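Local coordinates for SspB protein (Streptomyces clavuligerus, PDB 6JUF), which probably acts as a DNA-cleaving nuclease in a phosphorothioation-sensing bacterial defence system against phages, at residues W115-R121 and Y236-Y241; P230-Y236 and W311-Q317. All blocks are in the same frame, centred on the assembly; numbering follows the deposited sequence.

Contact 1 of 2, residues W115-R121 and Y236-Y241; sequences WWLLSSR and YACLDY
Trp115, in the last turn of helix 107-118, and Ala237, on helix 231-243, bring their CA atoms to within 7.4 Å; a second approach joins Ser119 and Tyr241, CA atoms 8.5 Å apart, and Arg121 comes back through its side chain. The Trp115 side chain leans on helix 231-243, with the Ala237 methyl seated over the centre of its six-membered ring in a CH-pi contact, CB 3.7 Å from the centroid. With CG anti to the backbone N (chi1 178°), the indole runs alongside Asp240 in the opposite direction. Asp240 OD2 lies close to the indole plane and takes a nearly straight bond (165°) of 2.8 Å from Trp115 NE1 on the anti side of the carboxylate. Two waters also donate to OD2, both bridging to OG of Ser119, while OD1 receives a weak, bent bond from Arg121 NH2 at 3.0 Å, part of a salt bridge; this buried carboxylate is therefore gripped at both oxygens and probably stays ionised. Next door, Trp116 NE1 donates to Tyr236 OH over 2.9 Å, in the indole plane. Helix 264-268 covers Trp115 through Pro264 and Ala267, while Trp311 and Leu314 of helix 306-317 lie against Trp116 and Tyr236.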
loop_
_atom_site.group_PDB
_atom_site.type_symbol
_atom_site.label_atom_id
_atom_site.label_comp_id
_atom_site.label_asym_id
_atom_site.label_seq_id
_atom_site.Cartn_x
_atom_site.Cartn_y
_atom_site.Cartn_z
ATOM N N TRP B 115 3.801 -4.475 -15.247
ATOM C CA TRP B 115 4.419 -4.949 -16.480
ATOM C C TRP B 115 4.526 -6.488 -16.470
ATOM O O TRP B 115 4.182 -7.164 -17.450
ATOM C CB TRP B 115 5.806 -4.294 -16.608
ATOM C CG TRP B 115 6.543 -4.776 -17.859
ATOM C CD1 TRP B 115 7.635 -5.663 -17.920
ATOM C CD2 TRP B 115 6.208 -4.466 -19.270
ATOM N NE1 TRP B 115 8.017 -5.875 -19.207
ATOM C CE2 TRP B 115 7.207 -5.159 -20.085
ATOM C CE3 TRP B 115 5.259 -3.632 -19.898
ATOM C CZ2 TRP B 115 7.179 -5.121 -21.472
ATOM C CZ3 TRP B 115 5.263 -3.612 -21.297
ATOM C CH2 TRP B 115 6.207 -4.360 -22.052
ATOM N N TRP B 116 4.933 -7.050 -15.306
ATOM C CA TRP B 116 5.067 -8.507 -15.232
ATOM C C TRP B 116 3.761 -9.239 -15.328
ATOM O O TRP B 116 3.683 -10.285 -15.955
ATOM C CB TRP B 116 5.790 -8.946 -13.977
ATOM C CG TRP B 116 7.271 -8.590 -14.012
ATOM C CD1 TRP B 116 8.040 -8.136 -15.122
ATOM C CD2 TRP B 116 8.218 -8.672 -12.892
ATOM N NE1 TRP B 116 9.354 -7.923 -14.739
ATOM C CE2 TRP B 116 9.528 -8.205 -13.413
ATOM C CE3 TRP B 116 8.116 -9.013 -11.550
ATOM C CZ2 TRP B 116 10.677 -8.153 -12.590
ATOM C CZ3 TRP B 116 9.260 -8.971 -10.752
ATOM C CH2 TRP B 116 10.519 -8.509 -11.242
ATOM N N LEU B 117 2.691 -8.606 -14.815
ATOM C CA LEU B 117 1.360 -9.226 -14.854
ATOM C C LEU B 117 0.901 -9.374 -16.343
ATOM O O LEU B 117 0.324 -10.363 -16.723
ATOM C CB LEU B 117 0.339 -8.385 -14.077
ATOM C CG LEU B 117 -1.116 -8.892 -14.075
ATOM C CD1 LEU B 117 -1.255 -10.349 -13.497
ATOM C CD2 LEU B 117 -2.016 -7.949 -13.307
ATOM N N LEU B 118 1.206 -8.357 -17.131
ATOM C CA LEU B 118 0.780 -8.289 -18.546
ATOM C C LEU B 118 1.729 -9.072 -19.458
ATOM O O LEU B 118 1.420 -9.404 -20.591
ATOM C CB LEU B 118 0.673 -6.826 -18.988
ATOM C CG LEU B 118 -0.422 -5.977 -18.367
ATOM C CD1 LEU B 118 -0.221 -4.536 -18.781
ATOM C CD2 LEU B 118 -1.818 -6.493 -18.744
ATOM N N SER B 119 2.910 -9.370 -18.918
ATOM C CA SER B 119 4.025 -9.892 -19.739
ATOM C C SER B 119 3.738 -11.236 -20.397
ATOM O O SER B 119 3.138 -12.096 -19.780
ATOM C CB SER B 119 5.295 -10.021 -18.874
ATOM O OG SER B 119 6.401 -10.424 -19.635
ATOM N N SER B 120 4.203 -11.392 -21.641
ATOM C CA SER B 120 4.066 -12.655 -22.346
ATOM C C SER B 120 5.281 -12.777 -23.262
ATOM O O SER B 120 5.698 -11.811 -23.921
ATOM C CB SER B 120 2.784 -12.641 -23.163
ATOM O OG SER B 120 2.644 -13.841 -23.855
ATOM N N ARG B 121 5.882 -13.952 -23.237
ATOM C CA ARG B 121 6.957 -14.285 -24.188
ATOM C C ARG B 121 6.902 -15.785 -24.414
ATOM O O ARG B 121 6.223 -16.494 -23.655
ATOM C CB ARG B 121 8.319 -13.839 -23.638
ATOM C CG ARG B 121 9.161 -15.028 -23.201
ATOM C CD ARG B 121 9.674 -14.990 -21.768
ATOM N NE ARG B 121 9.734 -13.650 -21.208
ATOM C CZ ARG B 121 10.660 -12.757 -21.512
ATOM N NH1 ARG B 121 11.633 -13.088 -22.366
ATOM N NH2 ARG B 121 10.620 -11.524 -20.974
ATOM N N TYR B 236 13.616 -0.373 -19.383
ATOM C CA TYR B 236 13.656 -1.811 -19.164
ATOM C C TYR B 236 12.492 -2.505 -19.956
ATOM O O TYR B 236 12.681 -3.521 -20.603
ATOM C CB TYR B 236 13.536 -2.112 -17.642
ATOM C CG TYR B 236 12.943 -3.510 -17.385
ATOM C CD1 TYR B 236 13.708 -4.635 -17.505
ATOM C CD2 TYR B 236 11.574 -3.645 -17.037
ATOM C CE1 TYR B 236 13.154 -5.911 -17.290
ATOM C CE2 TYR B 236 11.009 -4.890 -16.813
ATOM C CZ TYR B 236 11.809 -6.032 -16.977
ATOM O OH TYR B 236 11.238 -7.254 -16.789
ATOM N N ALA B 237 11.287 -1.921 -19.818
ATOM C CA ALA B 237 10.129 -2.516 -20.471
ATOM C C ALA B 237 10.240 -2.538 -21.975
ATOM O O ALA B 237 9.904 -3.544 -22.629
ATOM C CB ALA B 237 8.849 -1.814 -20.014
ATOM N N CYS B 238 10.805 -1.441 -22.527
ATOM C CA CYS B 238 11.052 -1.395 -23.973
ATOM C C CYS B 238 11.993 -2.510 -24.469
ATOM O O CYS B 238 11.730 -3.198 -25.444
ATOM C CB CYS B 238 11.577 -0.007 -24.375
ATOM S SG CYS B 238 10.373 1.322 -24.210
ATOM N N LEU B 239 13.101 -2.670 -23.732
ATOM C CA LEU B 239 14.102 -3.691 -24.068
ATOM C C LEU B 239 13.588 -5.101 -23.823
ATOM O O LEU B 239 13.825 -6.012 -24.641
ATOM C CB LEU B 239 15.382 -3.412 -23.296
ATOM C CG LEU B 239 16.190 -2.200 -23.764
ATOM C CD1 LEU B 239 17.107 -1.733 -22.591
ATOM C CD2 LEU B 239 16.992 -2.456 -25.039
ATOM N N ASP B 240 12.825 -5.256 -22.711
ATOM C CA ASP B 240 12.231 -6.560 -22.407
ATOM C C ASP B 240 11.226 -6.945 -23.509
ATOM O O ASP B 240 11.152 -8.093 -23.932
ATOM C CB ASP B 240 11.547 -6.463 -21.059
ATOM C CG ASP B 240 11.018 -7.794 -20.542
ATOM O OD1 ASP B 240 11.772 -8.785 -20.522
ATOM O OD2 ASP B 240 9.825 -7.823 -20.154
ATOM N N TYR B 241 10.465 -5.917 -23.978
ATOM C CA TYR B 241 9.509 -6.143 -25.071
ATOM C C TYR B 241 10.237 -6.622 -26.339
ATOM O O TYR B 241 9.856 -7.609 -26.971
ATOM C CB TYR B 241 8.659 -4.895 -25.332
ATOM C CG TYR B 241 7.605 -5.168 -26.364
ATOM C CD1 TYR B 241 6.405 -5.845 -25.987
ATOM C CD2 TYR B 241 7.778 -4.827 -27.700
ATOM C CE1 TYR B 241 5.455 -6.121 -26.967
ATOM C CE2 TYR B 241 6.828 -5.134 -28.665
ATOM C CZ TYR B 241 5.668 -5.771 -28.279
ATOM O OH TYR B 241 4.722 -6.091 -29.198
HETATM O O HOH W 1 7.715 -8.784 -21.675
HETATM O O HOH W 2 8.742 -9.524 -18.367
#

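Contact 2 of 2, residues P230-Y236 and W311-Q317; sequences PARIIAY and WDVLDEQ
Arg232 and Gln317 join two antiparallel helices, 231-243 and 306-317, whose local axes approach to 8.5 Å at 160°. The Gln317 amide oxygen accepts from Arg232 NE in the carbonyl plane, OE1 to NE 2.8 Å, and more weakly from NH2 of the same guanidinium. A water held by Arg232 N donates to this OE1 as well, giving the oxygen three partners. The bend at chi3 (-74°) lays the guanidinium over the backbone at Glu316 and Gln317, where Glu316 O and Gln317 N lie over one face; Arg232 NH1 and Glu316 OE1 are 4.6 Å apart, beyond a salt bridge, and OE1 is hydrogen-bonded to His286. On the far side of the amide, Gln317 NE2 packs on Pro230 CB at the helix N-cap, and Glu195 of the second subunit rests on both residues.

Inward the contact becomes apolar. Val313 CG1 lies against Arg232 CB and Ala235 CB, and the Ile233 and Leu314 CD1 methyls meet at 3.5 Å. Leu314 reaches the Tyr236 ring with CD2 over its centre, 3.7 Å from the centroid. The edge of Tyr236 points at the face of Trp311 in an edge-to-face pair, planes 76° apart. The Tyr236 hydroxyl, which also takes the N-H of Trp116, bonds to a water that accepts from Trp311 NE1 at 2.9 Å.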
loop_
_atom_site.group_PDB
_atom_site.type_symbol
_atom_site.label_atom_id
_atom_site.label_comp_id
_atom_site.label_asym_id
_atom_site.label_seq_id
_atom_site.Cartn_x
_atom_site.Cartn_y
_atom_site.Cartn_z
ATOM N N PRO B 230 9.380 5.673 -13.312
ATOM C CA PRO B 230 10.777 6.063 -13.596
ATOM C C PRO B 230 11.177 5.749 -15.062
ATOM O O PRO B 230 10.751 4.737 -15.669
ATOM C CB PRO B 230 11.634 5.231 -12.596
ATOM C CG PRO B 230 10.659 4.832 -11.538
ATOM C CD PRO B 230 9.322 4.658 -12.258
ATOM N N ALA B 231 12.056 6.624 -15.608
ATOM C CA ALA B 231 12.644 6.384 -16.945
ATOM C C ALA B 231 13.276 5.013 -17.127
ATOM O O ALA B 231 13.084 4.393 -18.176
ATOM C CB ALA B 231 13.669 7.474 -17.242
ATOM N N ARG B 232 14.008 4.515 -16.116
ATOM C CA ARG B 232 14.627 3.202 -16.270
ATOM C C ARG B 232 13.596 2.056 -16.269
ATOM O O ARG B 232 13.833 1.016 -16.818
ATOM C CB ARG B 232 15.716 2.960 -15.208
ATOM C CG ARG B 232 16.944 3.855 -15.527
ATOM C CD ARG B 232 18.104 3.582 -14.567
ATOM N NE ARG B 232 17.830 4.157 -13.270
ATOM C CZ ARG B 232 18.740 4.659 -12.420
ATOM N NH1 ARG B 232 20.022 4.701 -12.743
ATOM N NH2 ARG B 232 18.361 5.151 -11.250
ATOM N N ILE B 233 12.420 2.281 -15.635
ATOM C CA ILE B 233 11.366 1.234 -15.747
ATOM C C ILE B 233 10.772 1.183 -17.175
ATOM O O ILE B 233 10.593 0.112 -17.761
ATOM C CB ILE B 233 10.237 1.410 -14.690
ATOM C CG1 ILE B 233 10.745 1.299 -13.237
ATOM C CG2 ILE B 233 9.086 0.407 -14.962
ATOM C CD1 ILE B 233 11.372 -0.040 -12.876
ATOM N N ILE B 234 10.555 2.372 -17.748
ATOM C CA ILE B 234 10.163 2.499 -19.169
ATOM C C ILE B 234 11.193 1.818 -20.085
ATOM O O ILE B 234 10.861 0.969 -20.922
ATOM C CB ILE B 234 9.910 3.962 -19.563
ATOM C CG1 ILE B 234 8.705 4.528 -18.761
ATOM C CG2 ILE B 234 9.633 4.066 -21.059
ATOM C CD1 ILE B 234 8.571 6.066 -18.803
ATOM N N ALA B 235 12.477 2.197 -19.910
ATOM C CA ALA B 235 13.533 1.634 -20.771
ATOM C C ALA B 235 13.678 0.111 -20.635
ATOM O O ALA B 235 13.810 -0.623 -21.622
ATOM C CB ALA B 235 14.853 2.358 -20.492
ATOM N N TYR B 236 13.616 -0.373 -19.383
ATOM C CA TYR B 236 13.656 -1.811 -19.164
ATOM C C TYR B 236 12.492 -2.505 -19.956
ATOM O O TYR B 236 12.681 -3.521 -20.603
ATOM C CB TYR B 236 13.536 -2.112 -17.642
ATOM C CG TYR B 236 12.943 -3.510 -17.385
ATOM C CD1 TYR B 236 13.708 -4.635 -17.505
ATOM C CD2 TYR B 236 11.574 -3.645 -17.037
ATOM C CE1 TYR B 236 13.154 -5.911 -17.290
ATOM C CE2 TYR B 236 11.009 -4.890 -16.813
ATOM C CZ TYR B 236 11.809 -6.032 -16.977
ATOM O OH TYR B 236 11.238 -7.254 -16.789
ATOM N N TRP B 311 17.947 -5.890 -18.155
ATOM C CA TRP B 311 18.273 -6.125 -16.792
ATOM C C TRP B 311 19.401 -5.269 -16.245
ATOM O O TRP B 311 19.403 -5.034 -15.055
ATOM C CB TRP B 311 18.467 -7.621 -16.523
ATOM C CG TRP B 311 17.111 -8.213 -16.327
ATOM C CD1 TRP B 311 16.274 -8.789 -17.274
ATOM C CD2 TRP B 311 16.379 -8.249 -15.093
ATOM N NE1 TRP B 311 15.114 -9.177 -16.707
ATOM C CE2 TRP B 311 15.113 -8.882 -15.394
ATOM C CE3 TRP B 311 16.641 -7.834 -13.792
ATOM C CZ2 TRP B 311 14.130 -9.065 -14.420
ATOM C CZ3 TRP B 311 15.691 -8.046 -12.812
ATOM C CH2 TRP B 311 14.434 -8.639 -13.125
ATOM N N ASP B 312 20.406 -4.898 -17.024
ATOM C CA ASP B 312 21.368 -3.882 -16.554
ATOM C C ASP B 312 20.631 -2.616 -16.166
ATOM O O ASP B 312 20.888 -2.045 -15.105
ATOM C CB ASP B 312 22.422 -3.553 -17.610
ATOM C CG ASP B 312 23.374 -4.712 -17.887
ATOM O OD1 ASP B 312 23.463 -5.608 -17.014
ATOM O OD2 ASP B 312 23.980 -4.742 -18.989
ATOM N N VAL B 313 19.756 -2.143 -17.042
ATOM C CA VAL B 313 19.058 -0.877 -16.832
ATOM C C VAL B 313 18.151 -1.012 -15.589
ATOM O O VAL B 313 18.103 -0.142 -14.733
ATOM C CB VAL B 313 18.175 -0.575 -18.064
ATOM C CG1 VAL B 313 17.161 0.545 -17.814
ATOM C CG2 VAL B 313 19.044 -0.189 -19.253
ATOM N N LEU B 314 17.455 -2.118 -15.466
ATOM C CA LEU B 314 16.559 -2.314 -14.327
ATOM C C LEU B 314 17.347 -2.463 -13.005
ATOM O O LEU B 314 16.991 -1.882 -12.037
ATOM C CB LEU B 314 15.673 -3.555 -14.528
ATOM C CG LEU B 314 14.662 -3.851 -13.418
ATOM C CD1 LEU B 314 13.751 -2.647 -13.146
ATOM C CD2 LEU B 314 13.793 -5.060 -13.778
ATOM N N ASP B 315 18.438 -3.209 -12.995
ATOM C CA ASP B 315 19.200 -3.350 -11.784
ATOM C C ASP B 315 19.793 -2.010 -11.389
ATOM O O ASP B 315 19.899 -1.729 -10.174
ATOM C CB ASP B 315 20.278 -4.402 -11.963
ATOM C CG ASP B 315 20.719 -5.026 -10.633
ATOM O OD1 ASP B 315 19.864 -5.079 -9.715
ATOM O OD2 ASP B 315 21.850 -5.504 -10.535
ATOM N N GLU B 316 20.175 -1.181 -12.350
ATOM C CA GLU B 316 20.697 0.142 -12.011
ATOM C C GLU B 316 19.670 0.965 -11.260
ATOM O O GLU B 316 19.997 1.724 -10.334
ATOM C CB GLU B 316 21.088 0.858 -13.260
ATOM C CG GLU B 316 22.363 0.273 -13.819
ATOM C CD GLU B 316 22.578 0.675 -15.237
ATOM O OE1 GLU B 316 22.045 1.734 -15.591
ATOM O OE2 GLU B 316 23.341 -0.027 -15.957
ATOM N N GLN B 317 18.412 0.845 -11.661
ATOM C CA GLN B 317 17.349 1.550 -11.026
ATOM C C GLN B 317 17.227 1.198 -9.550
ATOM O O GLN B 317 16.732 1.986 -8.758
ATOM C CB GLN B 317 16.042 1.192 -11.753
ATOM C CG GLN B 317 14.755 1.806 -11.152
ATOM C CD GLN B 317 14.711 3.337 -11.116
ATOM O OE1 GLN B 317 15.429 4.016 -11.818
ATOM N NE2 GLN B 317 13.764 3.888 -10.301
HETATM O O HOH W 3 14.866 5.993 -13.714
HETATM O O HOH W 4 21.386 4.077 -15.347
HETATM O O HOH W 5 12.450 -9.370 -17.897
#

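In the fold
Going from the N terminus, the chain reaches helix 107-118 after several earlier helices and a two-stranded sheet, then makes helix 231-243 and later helix 306-317. Contact 1 closes a loop of 114 residues between the first two, and contact 2 one of 74 residues between the last two. Because 230-236 precedes 236-241 and the two meet at Tyr236, the segments alternate and the loops cross. Helix 231-243 thus serves both contacts: Tyr236 belongs to each, contact 2 using the residues before it and contact 1 those after it. The outer helices also touch directly, Trp116 CZ2 lying 3.8 Å from Trp311 CH2, so each of the three helices touches the other two, with the contact centres about 12 Å apart.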